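Local coordinates for protein phosphoribosylaminoimidazole-succinocarboxamide synthase (Pyrococcus horikoshii, PDB 3U55) that catalyses the ATP-dependent ligation of L-aspartate to the carboxylate of 5-amino-1-(5-phospho-D-ribosyl)imidazole-4-carboxylate, giving SAICAR in de novo purine biosynthesis, at residues A[57-60]-A[61-65]; A[130-133]-A[134-137]; A[140-143]-A[144-147]; A[224-227]-A[228-232]. All coordinates share one frame; numbering follows the deposited sequence. Where two conformers were deposited one is given.

Contact 1. Residues A[57-60]-A[61-65]; sequences FKLL and EEHGI
Leu60 and Ile65 meet where a Schellman motif ends the helix 45-62. The backbone N of Ile65 donates to Leu60 O at 2.9 Å, and Gly64 N turns back to Glu61 O at 3.0 Å. Gly64 is the C-prime residue. Its positive phi of 82° reverses the chain, a conformation that favours glycine. The reversal brings the two side chains together, with Leu60 CB 3.8 Å from Ile65 CB. This is the hydrophobic contact that commonly goes with the motif. Leu60 also packs on Ile192, and Ile65 on Lys155 of the helix 143-165.

Leu59 takes part through both its carbonyl and its side chain. Its CG lies anti to the backbone N (chi1 171°), which sends the branch alongside the imidazole of His63. Both side chains point the same way, and Leu59 CD1 comes within 3.9 Å of His63 CE1. Ile159 of the helix 143-165 touches both residues. Glu61 bends at chi2, and its OE1 accepts from Thr67 N, a bond that ties the helix end to the chain that follows. Leu59 O accepts two bonds from His63, reached from opposite faces of the carbonyl plane. The backbone N gives the longer one. His63 ND1 gives the other, 3.1 Å from Leu59 O, with the oxygen in the plane of the ring.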
loop_
_atom_site.group_PDB
_atom_site.type_symbol
_atom_site.label_atom_id
_atom_site.label_comp_id
_atom_site.label_asym_id
_atom_site.label_seq_id
_atom_site.Cartn_x
_atom_site.Cartn_y
_atom_site.Cartn_z
ATOM N N PHE A 57 1.326 12.209 -25.459
ATOM C CA PHE A 57 0.867 10.960 -26.098
ATOM C C PHE A 57 1.636 10.658 -27.379
ATOM O O PHE A 57 2.039 9.515 -27.607
ATOM C CB PHE A 57 -0.631 10.980 -26.418
ATOM C CG PHE A 57 -1.534 10.845 -25.213
ATOM C CD1 PHE A 57 -1.222 9.978 -24.171
ATOM C CD2 PHE A 57 -2.727 11.567 -25.150
ATOM C CE1 PHE A 57 -2.075 9.852 -23.065
ATOM C CE2 PHE A 57 -3.586 11.448 -24.054
ATOM C CZ PHE A 57 -3.260 10.593 -23.011
ATOM N N LYS A 58 1.824 11.678 -28.216
ATOM C CA LYS A 58 2.556 11.507 -29.472
ATOM C C LYS A 58 4.002 11.088 -29.221
ATOM O O LYS A 58 4.510 10.181 -29.883
ATOM C CB LYS A 58 2.494 12.780 -30.321
ATOM C CG LYS A 58 1.167 12.972 -31.039
ATOM C CD LYS A 58 1.100 14.337 -31.711
ATOM C CE LYS A 58 -0.127 14.450 -32.605
ATOM N NZ LYS A 58 -0.297 15.836 -33.132
ATOM N N LEU A 59 4.646 11.725 -28.241
ATOM C CA LEU A 59 6.016 11.367 -27.853
ATOM C C LEU A 59 6.124 9.906 -27.387
ATOM O O LEU A 59 7.023 9.170 -27.811
ATOM C CB LEU A 59 6.540 12.327 -26.774
ATOM C CG LEU A 59 7.868 12.004 -26.076
ATOM C CD1 LEU A 59 9.065 12.257 -26.989
ATOM C CD2 LEU A 59 7.989 12.830 -24.797
ATOM N N LEU A 60 5.202 9.488 -26.523
ATOM C CA LEU A 60 5.199 8.114 -26.009
ATOM C C LEU A 60 4.940 7.084 -27.108
ATOM O O LEU A 60 5.569 6.020 -27.136
ATOM C CB LEU A 60 4.191 7.977 -24.866
ATOM C CG LEU A 60 4.507 8.834 -23.639
ATOM C CD1 LEU A 60 3.363 8.768 -22.647
ATOM C CD2 LEU A 60 5.817 8.371 -22.990
ATOM N N GLU A 61 4.038 7.413 -28.027
ATOM C CA GLU A 61 3.738 6.530 -29.159
ATOM C C GLU A 61 4.974 6.303 -30.034
ATOM O O GLU A 61 5.216 5.186 -30.496
ATOM C CB GLU A 61 2.577 7.079 -29.993
ATOM C CG GLU A 61 1.192 6.930 -29.351
ATOM C CD GLU A 61 0.618 5.521 -29.447
ATOM O OE1 GLU A 61 -0.455 5.279 -28.849
ATOM O OE2 GLU A 61 1.229 4.652 -30.110
ATOM N N GLU A 62 5.754 7.363 -30.235
ATOM C CA GLU A 62 7.003 7.296 -31.003
ATOM C C GLU A 62 8.013 6.373 -30.331
ATOM O O GLU A 62 8.850 5.763 -30.998
ATOM C CB GLU A 62 7.610 8.691 -31.166
ATOM C CG GLU A 62 6.870 9.584 -32.160
ATOM C CD GLU A 62 7.496 10.966 -32.324
ATOM O OE1 GLU A 62 7.234 11.612 -33.362
ATOM O OE2 GLU A 62 8.240 11.415 -31.426
ATOM N N HIS A 63 7.920 6.281 -29.007
ATOM C CA HIS A 63 8.775 5.408 -28.214
ATOM C C HIS A 63 8.150 4.030 -27.955
ATOM O O HIS A 63 8.625 3.282 -27.103
ATOM C CB HIS A 63 9.128 6.090 -26.889
ATOM C CG HIS A 63 10.227 7.097 -27.002
ATOM N ND1 HIS A 63 10.018 8.383 -27.450
ATOM C CD2 HIS A 63 11.549 7.005 -26.729
ATOM C CE1 HIS A 63 11.164 9.041 -27.446
ATOM N NE2 HIS A 63 12.109 8.226 -27.013
ATOM N N GLY A 64 7.090 3.695 -28.689
ATOM C CA GLY A 64 6.490 2.359 -28.613
ATOM C C GLY A 64 5.518 2.097 -27.469
ATOM O O GLY A 64 5.196 0.939 -27.181
ATOM N N ILE A 65 5.044 3.161 -26.823
ATOM C CA ILE A 65 4.012 3.041 -25.786
ATOM C C ILE A 65 2.634 3.100 -26.428
ATOM O O ILE A 65 2.330 4.050 -27.152
ATOM C CB ILE A 65 4.119 4.173 -24.710
ATOM C CG1 ILE A 65 5.513 4.207 -24.069
ATOM C CG2 ILE A 65 3.017 4.029 -23.643
ATOM C CD1 ILE A 65 5.888 2.940 -23.317
#

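Contact 2. Residues A[130-133]-A[134-137]; sequences MINY and YHAK. With ACT (acetate ion), chain D.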
loop_
_atom_site.group_PDB
_atom_site.type_symbol
_atom_site.label_atom_id
_atom_site.label_comp_id
_atom_site.label_asym_id
_atom_site.label_seq_id
_atom_site.Cartn_x
_atom_site.Cartn_y
_atom_site.Cartn_z
ATOM N N MET A 130 -4.503 3.213 -1.268
ATOM C CA MET A 130 -3.370 2.530 -1.881
ATOM C C MET A 130 -3.585 1.034 -1.744
ATOM O O MET A 130 -4.146 0.562 -0.746
ATOM C CB MET A 130 -2.042 2.923 -1.230
ATOM C CG MET A 130 -0.838 2.689 -2.157
ATOM S SD MET A 130 0.772 3.086 -1.427
ATOM C CE MET A 130 1.100 1.665 -0.396
ATOM N N ILE A 131 -3.154 0.289 -2.754
ATOM C CA ILE A 131 -3.267 -1.163 -2.723
ATOM C C ILE A 131 -1.949 -1.798 -3.158
ATOM O O ILE A 131 -1.094 -1.130 -3.737
ATOM C CB ILE A 131 -4.423 -1.701 -3.614
ATOM C CG1 ILE A 131 -4.279 -1.217 -5.064
ATOM C CG2 ILE A 131 -5.793 -1.337 -3.004
ATOM C CD1 ILE A 131 -5.135 -1.999 -6.073
ATOM N N ASN A 132 -1.792 -3.085 -2.866
ATOM C CA ASN A 132 -0.633 -3.832 -3.355
ATOM C C ASN A 132 -1.068 -4.898 -4.378
ATOM O O ASN A 132 -2.242 -4.932 -4.780
ATOM C CB ASN A 132 0.188 -4.410 -2.187
ATOM C CG ASN A 132 -0.574 -5.448 -1.384
ATOM O OD1 ASN A 132 -1.369 -6.195 -1.935
ATOM N ND2 ASN A 132 -0.320 -5.507 -0.077
ATOM N N TYR A 133 -0.137 -5.758 -4.793
ATOM C CA TYR A 133 -0.418 -6.758 -5.835
ATOM C C TYR A 133 -1.464 -7.780 -5.406
ATOM O O TYR A 133 -2.203 -8.292 -6.245
ATOM C CB TYR A 133 0.855 -7.504 -6.263
ATOM C CG TYR A 133 2.021 -6.628 -6.686
ATOM C CD1 TYR A 133 1.829 -5.312 -7.108
ATOM C CD2 TYR A 133 3.322 -7.132 -6.686
ATOM C CE1 TYR A 133 2.901 -4.521 -7.502
ATOM C CE2 TYR A 133 4.394 -6.351 -7.088
ATOM C CZ TYR A 133 4.182 -5.052 -7.492
ATOM O OH TYR A 133 5.259 -4.284 -7.878
ATOM N N TYR A 134 -1.514 -8.078 -4.108
ATOM C CA TYR A 134 -2.481 -9.040 -3.574
ATOM C C TYR A 134 -3.889 -8.462 -3.617
ATOM O O TYR A 134 -4.829 -9.171 -3.982
ATOM C CB TYR A 134 -2.146 -9.450 -2.138
ATOM C CG TYR A 134 -0.826 -10.165 -1.975
ATOM C CD1 TYR A 134 -0.755 -11.558 -2.019
ATOM C CD2 TYR A 134 0.352 -9.449 -1.758
ATOM C CE1 TYR A 134 0.458 -12.221 -1.862
ATOM C CE2 TYR A 134 1.569 -10.100 -1.597
ATOM C CZ TYR A 134 1.613 -11.485 -1.647
ATOM O OH TYR A 134 2.817 -12.123 -1.481
ATOM N N HIS A 135 -4.045 -7.189 -3.244
ATOM C CA HIS A 135 -5.375 -6.562 -3.332
ATOM C C HIS A 135 -5.822 -6.532 -4.792
ATOM O O HIS A 135 -6.998 -6.778 -5.090
ATOM C CB HIS A 135 -5.410 -5.127 -2.796
ATOM C CG HIS A 135 -4.828 -4.948 -1.430
ATOM N ND1 HIS A 135 -5.419 -5.442 -0.288
ATOM C CD2 HIS A 135 -3.724 -4.281 -1.022
ATOM C CE1 HIS A 135 -4.688 -5.104 0.762
ATOM N NE2 HIS A 135 -3.657 -4.396 0.342
ATOM N N ALA A 136 -4.888 -6.213 -5.697
ATOM C CA ALA A 136 -5.202 -6.102 -7.129
ATOM C C ALA A 136 -5.747 -7.421 -7.682
ATOM O O ALA A 136 -6.689 -7.423 -8.486
ATOM C CB ALA A 136 -3.978 -5.669 -7.923
ATOM N N LYS A 137 -5.137 -8.528 -7.260
ATOM C CA LYS A 137 -5.569 -9.869 -7.665
ATOM C C LYS A 137 -7.002 -10.141 -7.216
ATOM O O LYS A 137 -7.795 -10.706 -7.974
ATOM C CB LYS A 137 -4.601 -10.942 -7.120
ATOM C CG LYS A 137 -4.975 -12.388 -7.469
ATOM C CD LYS A 137 -4.785 -12.669 -8.954
ATOM C CE LYS A 137 -4.935 -14.146 -9.277
ATOM N NZ LYS A 137 -4.785 -14.359 -10.746
HETATM C C ACT D . -3.646 5.199 1.799
HETATM O O ACT D . -2.714 4.377 1.904
HETATM O OXT ACT D . -4.410 5.022 0.828
HETATM C CH3 ACT D . -3.831 6.328 2.770
#
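An N-cap opens the short helix 133-138 at the subunit interface, and Asn132 is the capping residue. Asn132 OD1 accepts from His135 N at 3.1 Å in a fairly straight bond (160°). Tyr134 N reaches Asn132 OD1 at 2.9 Å, but this bond is bent and weak. Asn132 CG sits between its own backbone N and carbonyl carbon (chi1 65°), which turns the amide oxygen over the open helix end. The same oxygen lies at the edge of the Tyr134 ring. The first backbone bond of the helix also starts here, from Ala136 N to Asn132 O.

Ile131 precedes the cap and packs against the turn. Ile131 CB is 3.7 Å from His135 CB, and Ile131 CD1 is 4.3 Å from Ala136 CB. The tyrosines take part in the dimer contact: Tyr133 OH bonds Glu150 of its own chain, Tyr134 OH bonds Glu150 of the second subunit, and the Tyr133 ring meets Tyr133 of that subunit nearly at right angles. Arg103 bonds an acetate ion, probably from the crystallisation liquor. Met130 N also donates to it, 2.8 Å from acetate OXT, with an N-H...O angle of 162°.

Contact 3. Residues A[140-143]-A[144-147]; sequences GISL and DEIK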
loop_
_atom_site.group_PDB
_atom_site.type_symbol
_atom_site.label_atom_id
_atom_site.label_comp_id
_atom_site.label_asym_id
_atom_site.label_seq_id
_atom_site.Cartn_x
_atom_site.Cartn_y
_atom_site.Cartn_z
ATOM N N GLY A 140 -9.435 -8.649 -9.438
ATOM C CA GLY A 140 -9.519 -9.283 -10.759
ATOM C C GLY A 140 -8.380 -8.939 -11.701
ATOM O O GLY A 140 -8.454 -9.207 -12.909
ATOM N N ILE A 141 -7.324 -8.350 -11.150
ATOM C CA ILE A 141 -6.140 -7.989 -11.922
ATOM C C ILE A 141 -4.977 -8.938 -11.609
ATOM O O ILE A 141 -4.445 -8.941 -10.493
ATOM C CB ILE A 141 -5.702 -6.522 -11.656
ATOM C CG1 ILE A 141 -6.891 -5.560 -11.813
ATOM C CG2 ILE A 141 -4.566 -6.141 -12.593
ATOM C CD1 ILE A 141 -6.632 -4.143 -11.294
ATOM N N SER A 142 -4.572 -9.719 -12.609
ATOM C CA SER A 142 -3.553 -10.748 -12.426
ATOM C C SER A 142 -2.188 -10.127 -12.160
ATOM O O SER A 142 -1.940 -8.967 -12.509
ATOM C CB SER A 142 -3.482 -11.669 -13.652
ATOM O OG SER A 142 -2.865 -11.010 -14.750
ATOM N N LEU A 143 -1.298 -10.902 -11.549
ATOM C CA LEU A 143 0.053 -10.414 -11.301
ATOM C C LEU A 143 0.793 -10.072 -12.603
ATOM O O LEU A 143 1.560 -9.111 -12.640
ATOM C CB LEU A 143 0.843 -11.418 -10.464
ATOM C CG LEU A 143 2.238 -11.020 -9.978
ATOM C CD1 LEU A 143 2.192 -9.741 -9.129
ATOM C CD2 LEU A 143 2.861 -12.175 -9.205
ATOM N N ASP A 144 0.564 -10.854 -13.663
ATOM C CA ASP A 144 1.147 -10.548 -14.976
ATOM C C ASP A 144 0.667 -9.192 -15.500
ATOM O O ASP A 144 1.458 -8.414 -16.051
ATOM C CB ASP A 144 0.846 -11.659 -16.005
ATOM C CG ASP A 144 1.513 -11.405 -17.359
ATOM O OD1 ASP A 144 2.762 -11.409 -17.429
ATOM O OD2 ASP A 144 0.790 -11.200 -18.356
ATOM N N GLU A 145 -0.620 -8.901 -15.325
ATOM C CA GLU A 145 -1.158 -7.596 -15.725
ATOM C C GLU A 145 -0.530 -6.466 -14.917
ATOM O O GLU A 145 -0.140 -5.435 -15.473
ATOM C CB GLU A 145 -2.671 -7.556 -15.563
ATOM C CG GLU A 145 -3.428 -8.260 -16.678
ATOM C CD GLU A 145 -4.883 -8.456 -16.318
ATOM O OE1 GLU A 145 -5.175 -9.337 -15.485
ATOM O OE2 GLU A 145 -5.733 -7.732 -16.864
ATOM N N ILE A 146 -0.430 -6.663 -13.606
ATOM C CA ILE A 146 0.213 -5.668 -12.745
ATOM C C ILE A 146 1.662 -5.420 -13.160
ATOM O O ILE A 146 2.087 -4.273 -13.267
ATOM C CB ILE A 146 0.118 -6.045 -11.257
ATOM C CG1 ILE A 146 -1.325 -5.879 -10.776
ATOM C CG2 ILE A 146 1.064 -5.160 -10.413
ATOM C CD1 ILE A 146 -1.852 -4.429 -10.808
ATOM N N LYS A 147 2.412 -6.494 -13.408
ATOM C CA LYS A 147 3.804 -6.368 -13.844
ATOM C C LYS A 147 3.928 -5.602 -15.160
ATOM O O LYS A 147 4.788 -4.718 -15.285
ATOM C CB LYS A 147 4.483 -7.735 -13.954
ATOM C CG LYS A 147 4.934 -8.305 -12.613
ATOM C CD LYS A 147 5.372 -9.757 -12.756
ATOM C CE LYS A 147 5.873 -10.320 -11.431
ATOM N NZ LYS A 147 6.053 -11.799 -11.507
HETATM O O HOH W 1 -8.114 -7.802 -15.277
#
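Asp144 lies in the first turn of the helix 143-165, two residues after the N-cap Ser142. Asp144 CB approaches Ser142 OG at 4.0 Å, while the carboxylate turns to a salt bridge with Lys148.

Glu145 forms a capping box with Ser142. Ser142 OG accepts from Glu145 N at 3.1 Å. In return, Glu145 OE1 accepts from Ser142 N at 3.0 Å. Ser142 OG also donates to Glu145 OE1, using the anti lone pair of that oxygen, whereas the backbone N comes from above the carboxylate plane. Glu145 CG lies anti to the carbonyl carbon, beside the backbone N (chi1 -78°), and the extended chain beyond it carries the carboxylate back to the cap. The other oxygen, OE2, accepts a hydrogen bond from a water that also donates to Gly140 O. Tyr86 OH and Lys180 NZ hold OE2 from outside.

Ile146 faces inward. Its N bonds Ser142 O. Ile146 CD1 packs on Ile141 CG2 at 3.7 Å, with the side chains crossing at about a right angle. Ile141 also rests on Tyr86 and Leu88 of the strand 84-93.

Lys147 runs over the exposed side of the turn. Lys147 N donates to Leu143 O at 2.9 Å. The extended chain passes Leu143, with Lys147 NZ 4.0 Å from Leu143 CD2.

Two donors from one serine and a nearby lysine would probably favour the charged form of Glu145. A negative charge here should also suit the helix dipole. Because both of those donors belong to Ser142, the box closes the first turn on itself.

Contact 4. Residues A[224-227]-A[228-232]; sequences YKEI and YERIT
Glu226 and Arg230, one turn apart on the helix 220-232, form a bidentate, side-on salt bridge. Arg230 NH2 is 2.8 Å from Glu226 OE2 and uses the syn lone pair of that oxygen. Arg230 NE is 3.1 Å from Glu226 OE1, in a fairly straight bond. A weaker bond joins NE to OE2. The carboxylate lies at the edge of the guanidinium, but the two planes are turned 44° apart, so the pair is not flat.

Both Glu226 torsions (chi1 -130°, chi2 -95°) lie away from the staggered positions, consistent with a chain bent to suit Arg230. Arg230 CG also lies 3.3 Å from Glu226 O, and Arg230 N donates to that same carbonyl oxygen. On another side of the helix, Ile227 and Ile231 lie side by side, their CG2 and CD1 methyls in contact in one of two Ile231 conformers. Lys225 O accepts from Glu229 N at 2.7 Å.

Farther along, Thr232 OG1 and Thr232 N both donate to Tyr228 O. The methyl CG2 of Thr232 sits 3.6 Å above one face of the Tyr228 ring, towards its rim.

Outside the segments, Asp201 makes a salt bridge with Arg230 NH1 and positions the guanidinium from its far end. Tyr163 and Leu164 receive Ile231 in that same conformer, and Tyr228 meets Trp47. The contact thus combines an i to i+4 salt bridge with an apolar face packed on neighbouring helices, as is characteristic of an amphipathic helix.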
loop_
_atom_site.group_PDB
_atom_site.type_symbol
_atom_site.label_atom_id
_atom_site.label_comp_id
_atom_site.label_asym_id
_atom_site.label_seq_id
_atom_site.Cartn_x
_atom_site.Cartn_y
_atom_site.Cartn_z
ATOM N N TYR A 224 0.959 27.046 -16.150
ATOM C CA TYR A 224 0.645 26.080 -17.210
ATOM C C TYR A 224 1.088 26.587 -18.584
ATOM O O TYR A 224 1.505 25.797 -19.437
ATOM C CB TYR A 224 -0.857 25.748 -17.226
ATOM C CG TYR A 224 -1.350 24.786 -16.152
ATOM C CD1 TYR A 224 -0.842 24.822 -14.847
ATOM C CD2 TYR A 224 -2.358 23.862 -16.437
ATOM C CE1 TYR A 224 -1.314 23.951 -13.857
ATOM C CE2 TYR A 224 -2.834 22.990 -15.460
ATOM C CZ TYR A 224 -2.312 23.041 -14.174
ATOM O OH TYR A 224 -2.783 22.171 -13.214
ATOM N N LYS A 225 0.991 27.903 -18.792
ATOM C CA LYS A 225 1.491 28.536 -20.017
ATOM C C LYS A 225 3.001 28.364 -20.135
ATOM O O LYS A 225 3.513 28.075 -21.218
ATOM C CB LYS A 225 1.164 30.032 -20.045
ATOM C CG LYS A 225 -0.260 30.379 -20.444
ATOM C CD LYS A 225 -0.475 31.889 -20.344
ATOM C CE LYS A 225 -1.807 32.312 -20.931
ATOM N NZ LYS A 225 -2.025 33.781 -20.806
ATOM N N GLU A 226 3.696 28.546 -19.013
ATOM C CA GLU A 226 5.154 28.465 -18.961
ATOM C C GLU A 226 5.617 27.073 -19.384
ATOM O O GLU A 226 6.541 26.943 -20.188
ATOM C CB GLU A 226 5.656 28.799 -17.552
ATOM C CG GLU A 226 6.768 29.847 -17.510
ATOM C CD GLU A 226 8.160 29.245 -17.481
ATOM O OE1 GLU A 226 8.871 29.322 -18.509
ATOM O OE2 GLU A 226 8.546 28.703 -16.423
ATOM N N ILE A 227 4.958 26.045 -18.849
ATOM C CA ILE A 227 5.184 24.659 -19.264
ATOM C C ILE A 227 4.978 24.507 -20.767
ATOM O O ILE A 227 5.843 23.973 -21.466
ATOM C CB ILE A 227 4.262 23.664 -18.495
ATOM C CG1 ILE A 227 4.702 23.531 -17.036
ATOM C CG2 ILE A 227 4.228 22.291 -19.177
ATOM C CD1 ILE A 227 6.052 22.815 -16.829
ATOM N N TYR A 228 3.839 24.994 -21.259
ATOM C CA TYR A 228 3.506 24.897 -22.671
ATOM C C TYR A 228 4.564 25.583 -23.540
ATOM O O TYR A 228 4.989 25.032 -24.556
ATOM C CB TYR A 228 2.110 25.474 -22.948
ATOM C CG TYR A 228 1.706 25.438 -24.409
ATOM C CD1 TYR A 228 2.067 26.472 -25.276
ATOM C CD2 TYR A 228 0.963 24.376 -24.926
ATOM C CE1 TYR A 228 1.707 26.446 -26.621
ATOM C CE2 TYR A 228 0.592 24.345 -26.276
ATOM C CZ TYR A 228 0.967 25.385 -27.112
ATOM O OH TYR A 228 0.612 25.374 -28.443
ATOM N N GLU A 229 4.974 26.783 -23.131
ATOM C CA GLU A 229 5.960 27.576 -23.870
ATOM C C GLU A 229 7.324 26.903 -23.912
ATOM O O GLU A 229 7.972 26.870 -24.957
ATOM C CB GLU A 229 6.090 28.980 -23.272
ATOM C CG GLU A 229 4.908 29.895 -23.570
ATOM C CD GLU A 229 4.973 31.219 -22.820
ATOM O OE1 GLU A 229 6.093 31.732 -22.596
ATOM O OE2 GLU A 229 3.900 31.747 -22.459
ATOM N N ARG A 230 7.754 26.368 -22.774
ATOM C CA ARG A 230 9.029 25.656 -22.690
ATOM C C ARG A 230 9.064 24.404 -23.555
ATOM O O ARG A 230 10.102 24.086 -24.144
ATOM C CB ARG A 230 9.339 25.280 -21.249
ATOM C CG ARG A 230 9.827 26.431 -20.423
ATOM C CD ARG A 230 10.711 25.934 -19.323
ATOM N NE ARG A 230 10.535 26.733 -18.123
ATOM C CZ ARG A 230 11.251 26.591 -17.017
ATOM N NH1 ARG A 230 12.210 25.674 -16.953
ATOM N NH2 ARG A 230 11.007 27.373 -15.977
ATOM N N ILE A 231 7.930 23.710 -23.624
ATOM C CA ILE A 231 7.826 22.484 -24.406
ATOM C C ILE A 231 7.719 22.781 -25.905
ATOM O O ILE A 231 8.447 22.193 -26.711
ATOM C CB ILE A 231 6.657 21.587 -23.909
ATOM C CG1 ILE A 231 7.022 20.963 -22.557
ATOM C CG2 ILE A 231 6.312 20.506 -24.935
ATOM C CD1 ILE A 231 5.865 20.306 -21.828
ATOM N N THR A 232 6.832 23.702 -26.274
ATOM C CA THR A 232 6.586 24.000 -27.689
ATOM C C THR A 232 7.594 24.960 -28.316
ATOM O O THR A 232 7.862 24.885 -29.516
ATOM C CB THR A 232 5.165 24.546 -27.922
ATOM O OG1 THR A 232 5.006 25.787 -27.226
ATOM C CG2 THR A 232 4.120 23.552 -27.435
#

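From the N terminus the four contacts follow in series, and none nests in or crosses another. Contact 1 closes the end of the helix 45-62. Contact 2 starts the helix 133-138 beside the second subunit. Contact 3 starts the helix 143-165 just afterwards, and these two touch: Ala136 O lies 2.9 Å from Ile141 N, a probable hydrogen bond, and Tyr133 CD1 packs 3.4 Å from Ile146 CG2. Contact 4 forms the last turns of the helix 220-232, on the opposite side of the chain's centre from contacts 2 and 3, its centre about 36 Å from theirs. Helix 143-165 touches both helix 45-62 and helix 220-232, since Tyr163 meets Leu59 and, in one conformer, Ile231.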